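GH127 beta-L-arabinofuranoside (Geobacillus stearothermophilus, PDB 4QK0) probably hydrolyses terminal beta-L-arabinofuranosyl residues from arabinose-containing glycans, as a bacterial glycoside hydrolase of family GH127. Local coordinates at residues Ile60-Ser65 against Ile106-Arg111; Trp242-Tyr247 against Ser313-Ser318; Glu349-Gly354 against Ile509-Ala514; Val387-Cys392 against Arg636-Met641; Glu476-Phe481 against Val519-Asp524. All coordinates share one frame; numbering follows the deposited sequence.

Contact 1. Residues Ile60-Ser65 against Ile106-Arg111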
# COMPACT_ATOMS: atom_id res chain seq x y z
N ILE A 60 -25.82 20.31 -28.48
CA ILE A 60 -24.88 20.91 -29.41
C ILE A 60 -24.79 20.02 -30.62
O ILE A 60 -24.85 20.48 -31.77
CB ILE A 60 -23.52 21.12 -28.74
CG1 ILE A 60 -23.67 22.14 -27.58
CG2 ILE A 60 -22.51 21.62 -29.75
CD1 ILE A 60 -22.47 22.21 -26.65
N ALA A 61 -24.68 18.73 -30.38
CA ALA A 61 -24.50 17.80 -31.49
C ALA A 61 -25.72 17.79 -32.41
O ALA A 61 -25.59 17.49 -33.56
CB ALA A 61 -24.22 16.39 -30.96
N ALA A 62 -26.91 18.04 -31.87
CA ALA A 62 -28.13 18.05 -32.68
C ALA A 62 -28.29 19.38 -33.37
O ALA A 62 -29.24 19.59 -34.09
CB ALA A 62 -29.33 17.79 -31.82
N GLY A 63 -27.34 20.28 -33.16
CA GLY A 63 -27.44 21.63 -33.74
C GLY A 63 -28.48 22.52 -33.09
O GLY A 63 -29.00 23.41 -33.72
N GLU A 64 -28.78 22.27 -31.82
CA GLU A 64 -29.80 23.02 -31.10
C GLU A 64 -29.18 23.88 -30.02
O GLU A 64 -29.87 24.52 -29.28
CB GLU A 64 -30.81 22.06 -30.49
CG GLU A 64 -31.68 21.44 -31.56
CD GLU A 64 -32.43 20.20 -31.12
OE1 GLU A 64 -32.71 20.06 -29.90
OE2 GLU A 64 -32.73 19.36 -32.01
N SER A 65 -27.87 23.94 -29.98
CA SER A 65 -27.23 24.79 -29.05
C SER A 65 -25.81 24.99 -29.51
O SER A 65 -25.34 24.30 -30.41
CB SER A 65 -27.32 24.16 -27.66
OG SER A 65 -26.50 24.80 -26.73
N ILE A 106 -34.75 10.96 -25.56
CA ILE A 106 -34.64 10.01 -26.65
C ILE A 106 -34.76 10.69 -27.99
O ILE A 106 -34.00 10.39 -28.93
CB ILE A 106 -35.67 8.88 -26.47
CG1 ILE A 106 -35.25 7.96 -25.33
CG2 ILE A 106 -35.81 8.06 -27.74
CD1 ILE A 106 -36.34 7.06 -24.79
N GLU A 107 -35.69 11.65 -28.11
CA GLU A 107 -35.86 12.35 -29.40
C GLU A 107 -34.65 13.21 -29.70
O GLU A 107 -34.21 13.32 -30.84
CB GLU A 107 -37.16 13.17 -29.43
CG GLU A 107 -38.48 12.34 -29.47
CD GLU A 107 -38.60 11.35 -30.65
OE1 GLU A 107 -38.05 11.63 -31.76
OE2 GLU A 107 -39.26 10.30 -30.52
N LEU A 108 -34.08 13.77 -28.64
CA LEU A 108 -32.83 14.51 -28.75
C LEU A 108 -31.69 13.62 -29.22
O LEU A 108 -30.96 13.97 -30.14
CB LEU A 108 -32.48 15.16 -27.42
CG LEU A 108 -31.12 15.84 -27.35
CD1 LEU A 108 -30.99 16.93 -28.38
CD2 LEU A 108 -30.94 16.43 -25.95
N LEU A 109 -31.56 12.45 -28.64
CA LEU A 109 -30.57 11.52 -29.18
C LEU A 109 -30.80 11.27 -30.66
O LEU A 109 -29.85 11.29 -31.45
CB LEU A 109 -30.61 10.18 -28.45
CG LEU A 109 -30.33 10.23 -26.95
CD1 LEU A 109 -30.39 8.84 -26.34
CD2 LEU A 109 -28.98 10.83 -26.65
N GLY A 110 -32.07 11.00 -31.04
CA GLY A 110 -32.43 10.79 -32.45
C GLY A 110 -32.03 11.96 -33.34
O GLY A 110 -31.54 11.76 -34.45
N ARG A 111 -32.14 13.19 -32.83
CA ARG A 111 -31.65 14.36 -33.63
C ARG A 111 -30.15 14.53 -33.62
O ARG A 111 -29.62 15.11 -34.52
CB ARG A 111 -32.35 15.66 -33.18
CG ARG A 111 -33.88 15.57 -33.33
CD ARG A 111 -34.59 16.92 -33.07
NE ARG A 111 -34.34 17.52 -31.74
CZ ARG A 111 -34.99 17.20 -30.62
NH1 ARG A 111 -35.95 16.28 -30.61
NH2 ARG A 111 -34.67 17.78 -29.48
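The methyl group of Ala62 sits against the last turns of helix 96-112, and this is where the two segments pack closely. Its CB lies 3.9 Å from CD1 of the buried Leu108 and equally near the CB of Arg111, while the Arg111 carbonyl O comes within 3.8 Å of Ala62 CA. Leu108 gets there because its CG is anti to the backbone N (chi1 174°), which carries the CD1 branch across to the alanine; behind it, the same side chain touches Phe58 and Arg59 of helix 54-61. That helix ends in a Schellman motif, with Gly63 at positive phi, and the turn delivers Glu64 to the outer side.

There the contact is polar and exposed. The Glu64 carboxylate meets the edge of the Arg111 guanidinium with the two planes 18° apart. Arg111 NH2 donates to Glu64 OE1 over 3.0 Å, on the lone pair facing the other oxygen, and Arg111 NE approaches Glu64 OE2 at a suspiciously short 2.5 Å. A bend at chi3 of Arg111 turns NE and NH2 together toward the acid, and Leu108 CA lies over one guanidinium face. Paired in this way, the two flat groups probably restrain each other's rotation, and at this surface corner of the catalytic domain charge pairing outside and methyl packing inside join the C-terminal turn of helix 54-61 to helix 96-112.

Contact 2. Residues Trp242-Tyr247 against Ser313-Ser318; sequences WYDGGY and SAFGES
Two turns meet here without a backbone hydrogen bond between them: a type I turn from Tyr243 to Gly246 and a type II turn from Ala314 to Glu317, nearest at Tyr243 and Gly316, with CA atoms 6.7 Å apart. Phe315 fills the angle between two aromatic rings. Trp242 turns the edge of its six-membered ring onto the Phe315 face, a T-shaped pair with planes at 89°, and Trp242 CE3 reaches to 3.8 Å from Phe315 CZ. The Tyr243 ring is nearly parallel to Phe315 but slid well aside, touching through Tyr243 CD1 and Phe315 CE2 at 3.9 Å. Trp242 CH2 and Tyr243 CE1 both rest against Gly316 CA, where a side chain would run into the tyrosine ring.

At the far end of Tyr243, a water 2.9 Å from its OH donates to Ser318 OG over 2.8 Å. Ser318 OG in turn donates to the Phe315 carbonyl O, its chi1 of 57° folding the hydroxyl back over its own turn, where Glu317 and Ser318 form a G1 bulge opposite Ser313. His395 of the second subunit stacks on Phe315. The chemistry is thus mainly aromatic, with a water-linked polar margin, and the cluster joins two catalytic-domain loops at the subunit interface.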
# COMPACT_ATOMS: atom_id res chain seq x y z
N TRP A 242 0.67 3.60 -19.81
CA TRP A 242 0.90 3.90 -18.38
C TRP A 242 0.83 2.65 -17.48
O TRP A 242 1.56 2.57 -16.50
CB TRP A 242 -0.04 4.99 -17.86
CG TRP A 242 -1.50 4.61 -17.89
CD1 TRP A 242 -2.37 4.79 -18.95
CD2 TRP A 242 -2.26 3.96 -16.86
NE1 TRP A 242 -3.61 4.28 -18.64
CE2 TRP A 242 -3.58 3.76 -17.38
CE3 TRP A 242 -1.95 3.49 -15.58
CZ2 TRP A 242 -4.61 3.17 -16.62
CZ3 TRP A 242 -2.98 2.88 -14.81
CH2 TRP A 242 -4.29 2.73 -15.34
N TYR A 243 -0.06 1.70 -17.79
CA TYR A 243 -0.21 0.51 -16.93
C TYR A 243 0.88 -0.49 -17.25
O TYR A 243 1.06 -0.88 -18.39
CB TYR A 243 -1.57 -0.13 -17.13
CG TYR A 243 -1.88 -1.33 -16.26
CD1 TYR A 243 -2.33 -1.17 -14.96
CD2 TYR A 243 -1.80 -2.61 -16.77
CE1 TYR A 243 -2.63 -2.27 -14.15
CE2 TYR A 243 -2.11 -3.71 -15.98
CZ TYR A 243 -2.52 -3.54 -14.66
OH TYR A 243 -2.84 -4.64 -13.88
N ASP A 244 1.60 -0.91 -16.22
CA ASP A 244 2.81 -1.74 -16.38
C ASP A 244 2.56 -3.07 -17.10
O ASP A 244 3.36 -3.49 -17.91
CB ASP A 244 3.49 -1.99 -15.00
CG ASP A 244 4.09 -0.70 -14.38
OD1 ASP A 244 3.58 0.42 -14.63
OD2 ASP A 244 5.08 -0.82 -13.64
N GLY A 245 1.43 -3.71 -16.79
CA GLY A 245 1.06 -4.95 -17.45
C GLY A 245 0.60 -4.78 -18.90
O GLY A 245 0.16 -5.74 -19.51
N GLY A 246 0.68 -3.57 -19.44
CA GLY A 246 0.29 -3.28 -20.79
C GLY A 246 -1.17 -3.73 -21.04
O GLY A 246 -2.07 -3.31 -20.32
N TYR A 247 -1.37 -4.58 -22.03
CA TYR A 247 -2.71 -4.88 -22.49
C TYR A 247 -3.45 -5.82 -21.62
O TYR A 247 -4.64 -6.04 -21.82
CB TYR A 247 -2.67 -5.38 -23.91
CG TYR A 247 -2.23 -4.32 -24.90
CD1 TYR A 247 -2.73 -3.03 -24.82
CD2 TYR A 247 -1.28 -4.63 -25.91
CE1 TYR A 247 -2.34 -2.06 -25.72
CE2 TYR A 247 -0.91 -3.67 -26.83
CZ TYR A 247 -1.44 -2.38 -26.73
OH TYR A 247 -1.05 -1.40 -27.62
N SER A 313 -6.05 -3.76 -6.23
CA SER A 313 -5.05 -2.75 -6.46
C SER A 313 -5.65 -1.47 -7.04
O SER A 313 -6.30 -1.51 -8.08
CB SER A 313 -3.96 -3.27 -7.39
OG SER A 313 -3.10 -2.23 -7.89
N ALA A 314 -5.41 -0.34 -6.38
CA ALA A 314 -5.85 0.97 -6.89
C ALA A 314 -5.24 1.30 -8.20
O ALA A 314 -5.89 1.93 -9.02
CB ALA A 314 -5.52 2.09 -5.91
N PHE A 315 -4.00 0.93 -8.40
CA PHE A 315 -3.33 1.23 -9.63
C PHE A 315 -3.97 0.34 -10.71
O PHE A 315 -3.82 -0.88 -10.71
CB PHE A 315 -1.85 0.93 -9.52
CG PHE A 315 -1.06 1.32 -10.72
CD1 PHE A 315 -0.85 2.62 -11.00
CD2 PHE A 315 -0.50 0.32 -11.54
CE1 PHE A 315 -0.11 2.96 -12.12
CE2 PHE A 315 0.22 0.66 -12.65
CZ PHE A 315 0.42 2.00 -12.94
N GLY A 316 -4.69 0.97 -11.64
CA GLY A 316 -5.43 0.23 -12.68
C GLY A 316 -6.73 -0.37 -12.20
O GLY A 316 -7.35 -1.10 -12.95
N GLU A 317 -7.14 -0.08 -10.97
CA GLU A 317 -8.40 -0.56 -10.43
C GLU A 317 -8.59 -2.02 -10.77
O GLU A 317 -9.60 -2.43 -11.33
CB GLU A 317 -9.55 0.30 -10.95
CG GLU A 317 -9.23 1.79 -10.93
CD GLU A 317 -10.31 2.62 -11.61
OE1 GLU A 317 -11.08 3.30 -10.93
OE2 GLU A 317 -10.39 2.54 -12.83
N SER A 318 -7.61 -2.83 -10.39
CA SER A 318 -7.38 -4.08 -11.02
C SER A 318 -7.25 -5.27 -10.09
O SER A 318 -7.01 -5.16 -8.87
CB SER A 318 -6.12 -3.94 -11.89
OG SER A 318 -5.04 -3.54 -11.07
O HOH W 1 -2.73 -5.14 -11.04

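Contact 3. Residues Glu349-Gly354 against Ile509-Ala514; sequences ELEMDG and IKKGYA
The stretch Glu349-Gly354 leaves helix 334-350, makes an inverse gamma turn centred on Met352 and runs up to the start of the next helix, while Ile509-Ala514 is a beta hairpin with a type I' turn from Lys510 to Tyr513. Their CA atoms come closest at Gly354 and Gly512, and Gly354 N donates to Lys511 O over 2.8 Å, nearly straight at 170°. A water bridges further back, giving a hydrogen to each of the carbonyl oxygens of Met352 and Lys510.

Among the side chains, Met352, a selenomethionine, bends at chi2 (64°) and chi3 to lay SE over one face of the Tyr513 ring, 3.9 Å from its centroid, a Met-aromatic contact that its CG extends as a CH-pi contact. The edge of that ring abuts Gly354, with Tyr513 CE1 3.3 Å from Gly354 N, and its hydroxyl bonds to His439. Replacing Tyr513 with an alanine would probably strip the selenomethionine of the face it lies on and leave His439 without this partner.

Lys511, extended, makes a salt bridge from NZ to Glu351 OE2 at 2.6 Å, on the anti side and tilted 34° out of the carboxylate plane; Glu351 OE1 is held by Gln293 and Tyr356. Asp353 turns its OD1 to Lys355 N as an N-cap. A single charge pair, a main-chain bond and an aromatic face therefore unite the catalytic domain with the middle domain's beta sheet.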
# COMPACT_ATOMS: atom_id res chain seq x y z
N GLU A 349 -27.43 -18.95 -16.65
CA GLU A 349 -28.03 -19.37 -17.92
C GLU A 349 -27.16 -20.40 -18.61
O GLU A 349 -27.63 -21.19 -19.39
CB GLU A 349 -28.29 -18.15 -18.80
CG GLU A 349 -29.41 -17.28 -18.20
CD GLU A 349 -29.54 -15.88 -18.84
OE1 GLU A 349 -28.84 -15.61 -19.85
OE2 GLU A 349 -30.33 -15.05 -18.31
N LEU A 350 -25.90 -20.44 -18.26
CA LEU A 350 -24.99 -21.41 -18.83
C LEU A 350 -24.99 -22.75 -18.11
O LEU A 350 -24.75 -23.79 -18.71
CB LEU A 350 -23.61 -20.81 -18.77
CG LEU A 350 -22.43 -21.48 -19.42
CD1 LEU A 350 -22.69 -21.67 -20.91
CD2 LEU A 350 -21.20 -20.61 -19.19
N GLU A 351 -25.27 -22.72 -16.82
CA GLU A 351 -25.29 -23.89 -16.01
C GLU A 351 -25.99 -23.51 -14.67
O GLU A 351 -25.60 -22.55 -13.97
CB GLU A 351 -23.87 -24.36 -15.81
CG GLU A 351 -23.69 -25.64 -15.01
CD GLU A 351 -22.30 -25.72 -14.39
OE1 GLU A 351 -21.39 -24.97 -14.82
OE2 GLU A 351 -22.11 -26.51 -13.43
N MSE A 352 -26.99 -24.27 -14.31
CA MSE A 352 -27.75 -24.06 -13.11
C MSE A 352 -26.99 -24.61 -11.91
O MSE A 352 -27.12 -25.76 -11.55
CB MSE A 352 -29.10 -24.69 -13.28
CG MSE A 352 -29.93 -24.29 -12.07
SE MSE A 352 -30.27 -22.33 -11.94
CE MSE A 352 -30.73 -21.95 -13.79
N ASP A 353 -26.17 -23.76 -11.30
CA ASP A 353 -25.38 -24.11 -10.13
C ASP A 353 -25.60 -23.02 -9.06
O ASP A 353 -25.34 -21.82 -9.27
CB ASP A 353 -23.92 -24.23 -10.54
CG ASP A 353 -23.06 -24.79 -9.45
OD1 ASP A 353 -23.30 -24.55 -8.22
OD2 ASP A 353 -22.10 -25.47 -9.84
N GLY A 354 -26.10 -23.45 -7.92
CA GLY A 354 -26.30 -22.59 -6.78
C GLY A 354 -25.07 -21.74 -6.41
O GLY A 354 -25.24 -20.63 -5.93
N ILE A 509 -31.55 -32.67 -4.70
CA ILE A 509 -30.64 -31.54 -4.86
C ILE A 509 -29.62 -31.85 -5.92
O ILE A 509 -28.98 -32.86 -5.89
CB ILE A 509 -29.91 -31.17 -3.54
CG1 ILE A 509 -30.87 -30.44 -2.61
CG2 ILE A 509 -28.70 -30.25 -3.80
CD1 ILE A 509 -30.36 -30.40 -1.18
N LYS A 510 -29.45 -30.91 -6.81
CA LYS A 510 -28.42 -31.03 -7.77
C LYS A 510 -27.76 -29.66 -7.89
O LYS A 510 -28.41 -28.67 -8.25
CB LYS A 510 -29.05 -31.54 -9.08
CG LYS A 510 -28.07 -31.86 -10.19
CD LYS A 510 -28.38 -33.14 -11.01
CE LYS A 510 -29.85 -33.30 -11.41
NZ LYS A 510 -30.36 -32.26 -12.36
N LYS A 511 -26.45 -29.62 -7.63
CA LYS A 511 -25.64 -28.40 -7.74
C LYS A 511 -26.28 -27.22 -7.06
O LYS A 511 -26.51 -26.18 -7.68
CB LYS A 511 -25.37 -28.07 -9.19
CG LYS A 511 -24.53 -29.13 -9.86
CD LYS A 511 -24.24 -28.74 -11.29
CE LYS A 511 -23.11 -29.58 -11.83
NZ LYS A 511 -22.70 -29.04 -13.14
N GLY A 512 -26.66 -27.42 -5.81
CA GLY A 512 -27.20 -26.37 -4.97
C GLY A 512 -28.62 -25.94 -5.24
O GLY A 512 -29.07 -24.98 -4.63
N TYR A 513 -29.36 -26.66 -6.08
CA TYR A 513 -30.81 -26.40 -6.29
C TYR A 513 -31.59 -27.64 -5.93
O TYR A 513 -31.25 -28.73 -6.36
CB TYR A 513 -31.13 -25.97 -7.73
CG TYR A 513 -30.84 -24.52 -7.99
CD1 TYR A 513 -29.54 -24.09 -8.28
CD2 TYR A 513 -31.84 -23.55 -7.85
CE1 TYR A 513 -29.25 -22.76 -8.51
CE2 TYR A 513 -31.55 -22.21 -8.01
CZ TYR A 513 -30.24 -21.82 -8.33
OH TYR A 513 -29.94 -20.50 -8.55
N ALA A 514 -32.64 -27.49 -5.13
CA ALA A 514 -33.59 -28.60 -4.88
C ALA A 514 -34.67 -28.59 -6.00
O ALA A 514 -35.36 -27.58 -6.20
CB ALA A 514 -34.25 -28.43 -3.52
O HOH W 2 -28.89 -27.40 -10.46

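Contact 4. Residues Val387-Cys392 against Arg636-Met641; sequences VWPKAC and RGEGEM
Main-chain bonds come first: Val387 and Met641 form an antiparallel hydrogen-bonded pair, with Val387 N to Met641 O at 2.8 Å, in the carbonyl plane, and Met641 N to Val387 O at 3.1 Å. The Val387 oxygen also receives a hydrogen from a water that donates to Glu640 OE1, and Glu640 CA-H points at it.

Packing centres on Pro389, whose ring lies across Gly639 and Glu640: Pro389 CG is 3.8 Å from Gly639 C, and Pro389 CD packs on Glu640 CG. A glycine here would probably open a gap over Gly639 and let the start of the 3-10 turn flex. The Glu640 carboxylate runs alongside Trp388, OE2 being 4.0 Å from Trp388 CD1.

For charge, Arg544 of the second subunit makes a salt bridge to Glu640 OE2 and a cation-pi contact with Trp388; Asn569 N and Leu570 N also hold the carboxylate. The bridge adds short strand 386-387 of the catalytic domain to strand 641-647 of the C-terminal domain's sheet, with Trp633 packing against both Val387 and Met641.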
# COMPACT_ATOMS: atom_id res chain seq x y z
N VAL A 387 -10.75 0.19 7.62
CA VAL A 387 -10.50 1.62 7.59
C VAL A 387 -9.94 2.11 8.92
O VAL A 387 -10.49 1.85 9.97
CB VAL A 387 -11.78 2.39 7.27
CG1 VAL A 387 -11.54 3.87 7.31
CG2 VAL A 387 -12.24 2.07 5.87
N TRP A 388 -8.80 2.79 8.81
CA TRP A 388 -8.21 3.64 9.87
C TRP A 388 -8.14 5.06 9.23
O TRP A 388 -7.28 5.29 8.43
CB TRP A 388 -6.82 3.10 10.27
CG TRP A 388 -6.06 3.88 11.34
CD1 TRP A 388 -6.58 4.78 12.21
CD2 TRP A 388 -4.65 3.80 11.63
NE1 TRP A 388 -5.58 5.26 13.02
CE2 TRP A 388 -4.39 4.67 12.69
CE3 TRP A 388 -3.60 3.06 11.10
CZ2 TRP A 388 -3.11 4.84 13.22
CZ3 TRP A 388 -2.32 3.22 11.62
CH2 TRP A 388 -2.09 4.09 12.67
N PRO A 389 -9.08 5.97 9.56
CA PRO A 389 -9.18 7.22 8.79
C PRO A 389 -7.93 8.03 8.66
O PRO A 389 -7.67 8.54 7.59
CB PRO A 389 -10.22 8.02 9.53
CG PRO A 389 -11.11 6.96 10.09
CD PRO A 389 -10.17 5.87 10.55
N LYS A 390 -7.16 8.14 9.74
CA LYS A 390 -5.89 8.85 9.64
C LYS A 390 -4.98 8.31 8.58
O LYS A 390 -4.30 9.08 7.87
CB LYS A 390 -5.17 8.77 10.99
CG LYS A 390 -4.51 10.10 11.28
CD LYS A 390 -3.53 10.09 12.45
CE LYS A 390 -2.80 11.41 12.56
NZ LYS A 390 -2.33 11.96 11.25
N ALA A 391 -4.91 6.99 8.48
CA ALA A 391 -4.09 6.33 7.48
C ALA A 391 -4.49 6.54 6.05
O ALA A 391 -3.67 6.31 5.15
CB ALA A 391 -4.03 4.83 7.76
N CYS A 392 -5.73 6.96 5.81
CA CYS A 392 -6.17 7.34 4.45
C CYS A 392 -5.42 8.49 3.85
O CYS A 392 -5.58 8.80 2.69
CB CYS A 392 -7.67 7.61 4.44
SG CYS A 392 -8.58 6.12 4.95
N ARG A 636 -23.12 6.52 10.33
CA ARG A 636 -23.15 7.17 11.62
C ARG A 636 -21.85 7.90 11.88
O ARG A 636 -21.36 7.94 12.96
CB ARG A 636 -23.42 6.12 12.66
CG ARG A 636 -24.80 5.50 12.48
CD ARG A 636 -25.03 4.29 13.36
NE ARG A 636 -24.05 3.23 13.12
CZ ARG A 636 -23.72 2.29 13.99
NH1 ARG A 636 -24.25 2.28 15.21
NH2 ARG A 636 -22.80 1.41 13.69
N GLY A 637 -21.32 8.51 10.85
CA GLY A 637 -20.15 9.34 10.93
C GLY A 637 -18.84 8.61 10.68
O GLY A 637 -18.74 7.39 10.72
N GLU A 638 -17.83 9.42 10.43
CA GLU A 638 -16.48 8.95 10.18
C GLU A 638 -15.95 8.16 11.37
O GLU A 638 -16.20 8.48 12.53
CB GLU A 638 -15.57 10.13 9.87
CG GLU A 638 -14.21 9.73 9.32
CD GLU A 638 -13.48 10.87 8.61
OE1 GLU A 638 -14.10 11.68 7.91
OE2 GLU A 638 -12.26 10.97 8.77
N GLY A 639 -15.26 7.07 11.07
CA GLY A 639 -14.66 6.26 12.11
C GLY A 639 -14.02 5.01 11.56
O GLY A 639 -14.16 4.69 10.36
N GLU A 640 -13.26 4.33 12.41
CA GLU A 640 -12.68 3.06 12.04
C GLU A 640 -13.78 2.04 11.71
O GLU A 640 -14.89 2.08 12.28
CB GLU A 640 -11.79 2.54 13.19
CG GLU A 640 -10.54 3.38 13.40
CD GLU A 640 -9.53 2.72 14.34
OE1 GLU A 640 -9.34 1.47 14.32
OE2 GLU A 640 -8.96 3.46 15.16
N MSE A 641 -13.39 1.07 10.86
CA MSE A 641 -14.23 -0.11 10.53
C MSE A 641 -13.36 -1.27 10.16
O MSE A 641 -12.35 -1.07 9.53
CB MSE A 641 -15.17 0.27 9.38
CG MSE A 641 -16.13 -0.86 9.00
SE MSE A 641 -15.26 -2.06 7.66
CE MSE A 641 -15.25 -0.92 6.16
O HOH W 3 -9.86 0.14 11.69

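Contact 5. Residues Glu476-Phe481 against Val519-Asp524; sequences ESAGEF and VWQQGD
Phe481 O accepts a hydrogen bond from the indole Trp520 NE1 over 2.8 Å, from above the carbonyl plane although the oxygen lies in the plane of the indole. The same two residues stack: Trp520 CD1 stands over the centre of the Phe481 ring, 3.3 Å from Phe481 CZ, in an offset stack with the five-membered ring, the planes 25° apart. Phe481 has its CG between the backbone N and the carbonyl carbon (chi1 56°), which folds the ring back beneath the indole. Both rings also touch Val473 of strand 468-475, and Arg518 adds a cation-pi contact to Trp520.

The backbones pair antiparallel. Gly479 and Trp520 form a hydrogen-bonded pair, with Trp520 N to Gly479 O at 2.8 Å and Gly479 N to Trp520 O at 3.1 Å; Glu480 and Val519 follow as a non-hydrogen-bonded pair. On the face bearing Glu480 and Val519, Glu480 makes a salt bridge with Arg517.

Beyond Trp520 the chain enters a type II turn, where Asp524 OD2 accepts from Gln521 N over 2.8 Å and pairs with Arg518. A short strand zipped antiparallel to strand 479-486, with aromatics turned in against another strand layer, is characteristic of a beta-sandwich, here in the middle domain.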
# COMPACT_ATOMS: atom_id res chain seq x y z
N GLU A 476 -53.23 -21.82 -12.65
CA GLU A 476 -54.61 -21.53 -13.09
C GLU A 476 -55.45 -22.83 -13.03
O GLU A 476 -56.50 -22.86 -12.43
CB GLU A 476 -54.61 -20.97 -14.49
CG GLU A 476 -55.75 -19.98 -14.71
CD GLU A 476 -56.06 -19.75 -16.20
OE1 GLU A 476 -55.13 -19.86 -17.05
OE2 GLU A 476 -57.25 -19.44 -16.50
N SER A 477 -54.92 -23.92 -13.57
CA SER A 477 -55.44 -25.25 -13.27
C SER A 477 -54.30 -26.19 -12.88
O SER A 477 -53.14 -25.99 -13.27
CB SER A 477 -56.20 -25.80 -14.49
OG SER A 477 -55.27 -25.95 -15.57
N ALA A 478 -54.62 -27.27 -12.19
CA ALA A 478 -53.60 -28.17 -11.68
C ALA A 478 -52.70 -28.72 -12.77
O ALA A 478 -53.15 -28.94 -13.89
CB ALA A 478 -54.23 -29.28 -10.90
N GLY A 479 -51.41 -28.93 -12.43
CA GLY A 479 -50.42 -29.41 -13.41
C GLY A 479 -49.00 -29.70 -12.86
O GLY A 479 -48.60 -29.17 -11.84
N GLU A 480 -48.31 -30.61 -13.55
CA GLU A 480 -47.03 -31.10 -13.16
C GLU A 480 -45.97 -30.15 -13.72
O GLU A 480 -45.96 -29.86 -14.90
CB GLU A 480 -46.82 -32.50 -13.70
CG GLU A 480 -45.56 -33.20 -13.24
CD GLU A 480 -45.30 -34.51 -13.98
OE1 GLU A 480 -46.10 -34.87 -14.89
OE2 GLU A 480 -44.29 -35.16 -13.65
N PHE A 481 -45.13 -29.64 -12.85
CA PHE A 481 -43.93 -28.95 -13.27
C PHE A 481 -42.92 -28.91 -12.11
O PHE A 481 -43.23 -29.28 -10.95
CB PHE A 481 -44.26 -27.54 -13.79
CG PHE A 481 -45.01 -26.68 -12.82
CD1 PHE A 481 -44.37 -25.94 -11.86
CD2 PHE A 481 -46.40 -26.64 -12.85
CE1 PHE A 481 -45.10 -25.19 -10.93
CE2 PHE A 481 -47.14 -25.89 -11.93
CZ PHE A 481 -46.48 -25.17 -10.97
N VAL A 519 -47.39 -32.62 -9.17
CA VAL A 519 -48.58 -31.95 -9.63
C VAL A 519 -48.92 -30.87 -8.62
O VAL A 519 -49.19 -31.19 -7.48
CB VAL A 519 -49.81 -32.92 -9.72
CG1 VAL A 519 -51.07 -32.14 -10.03
CG2 VAL A 519 -49.57 -34.02 -10.73
N TRP A 520 -48.96 -29.63 -9.07
CA TRP A 520 -49.26 -28.49 -8.23
C TRP A 520 -50.74 -28.12 -8.36
O TRP A 520 -51.25 -28.08 -9.46
CB TRP A 520 -48.42 -27.28 -8.64
CG TRP A 520 -46.94 -27.53 -8.49
CD1 TRP A 520 -46.11 -28.01 -9.43
CD2 TRP A 520 -46.14 -27.38 -7.30
NE1 TRP A 520 -44.84 -28.19 -8.92
CE2 TRP A 520 -44.84 -27.80 -7.61
CE3 TRP A 520 -46.42 -26.92 -6.01
CZ2 TRP A 520 -43.79 -27.74 -6.69
CZ3 TRP A 520 -45.38 -26.89 -5.10
CH2 TRP A 520 -44.09 -27.30 -5.45
N GLN A 521 -51.38 -27.85 -7.24
CA GLN A 521 -52.79 -27.45 -7.14
C GLN A 521 -52.82 -26.06 -6.56
O GLN A 521 -51.94 -25.67 -5.77
CB GLN A 521 -53.54 -28.34 -6.12
CG GLN A 521 -53.59 -29.86 -6.35
CD GLN A 521 -54.70 -30.35 -7.28
OE1 GLN A 521 -54.61 -31.45 -7.85
NE2 GLN A 521 -55.74 -29.55 -7.46
N GLN A 522 -53.86 -25.33 -6.88
CA GLN A 522 -54.18 -24.03 -6.30
C GLN A 522 -53.97 -23.96 -4.78
O GLN A 522 -54.53 -24.75 -4.04
CB GLN A 522 -55.65 -23.72 -6.62
CG GLN A 522 -56.17 -22.37 -6.16
CD GLN A 522 -55.67 -21.26 -7.04
OE1 GLN A 522 -55.08 -20.29 -6.57
NE2 GLN A 522 -55.92 -21.38 -8.34
N GLY A 523 -53.19 -22.99 -4.31
CA GLY A 523 -52.99 -22.82 -2.87
C GLY A 523 -51.97 -23.77 -2.25
O GLY A 523 -51.84 -23.82 -1.04
N ASP A 524 -51.23 -24.50 -3.06
CA ASP A 524 -50.14 -25.30 -2.54
C ASP A 524 -49.13 -24.38 -1.85
O ASP A 524 -48.81 -23.28 -2.33
CB ASP A 524 -49.48 -26.13 -3.63
CG ASP A 524 -50.19 -27.46 -3.88
OD1 ASP A 524 -51.06 -27.86 -3.07
OD2 ASP A 524 -49.86 -28.15 -4.87

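From the N terminus, contact 1 closes a mainly helical loop of 40 residues within the catalytic domain, and contact 2 closes another, further along the same domain, about 25 Å away at the nearest atoms. The later three are interlaced. Contact 3 joins the end of helix 334-350 to the hairpin of the middle domain; contact 4 opens inside that loop and closes near the C terminus, so the two cross. Contact 5 crosses contact 3 and nests inside the loop of contact 4. Contacts 3 and 5 reach one sheet, through strands 513-517 and 519-520, both paired with 479-486. Contacts 3 and 4 thus tie the catalytic domain to the middle and C-terminal domains respectively.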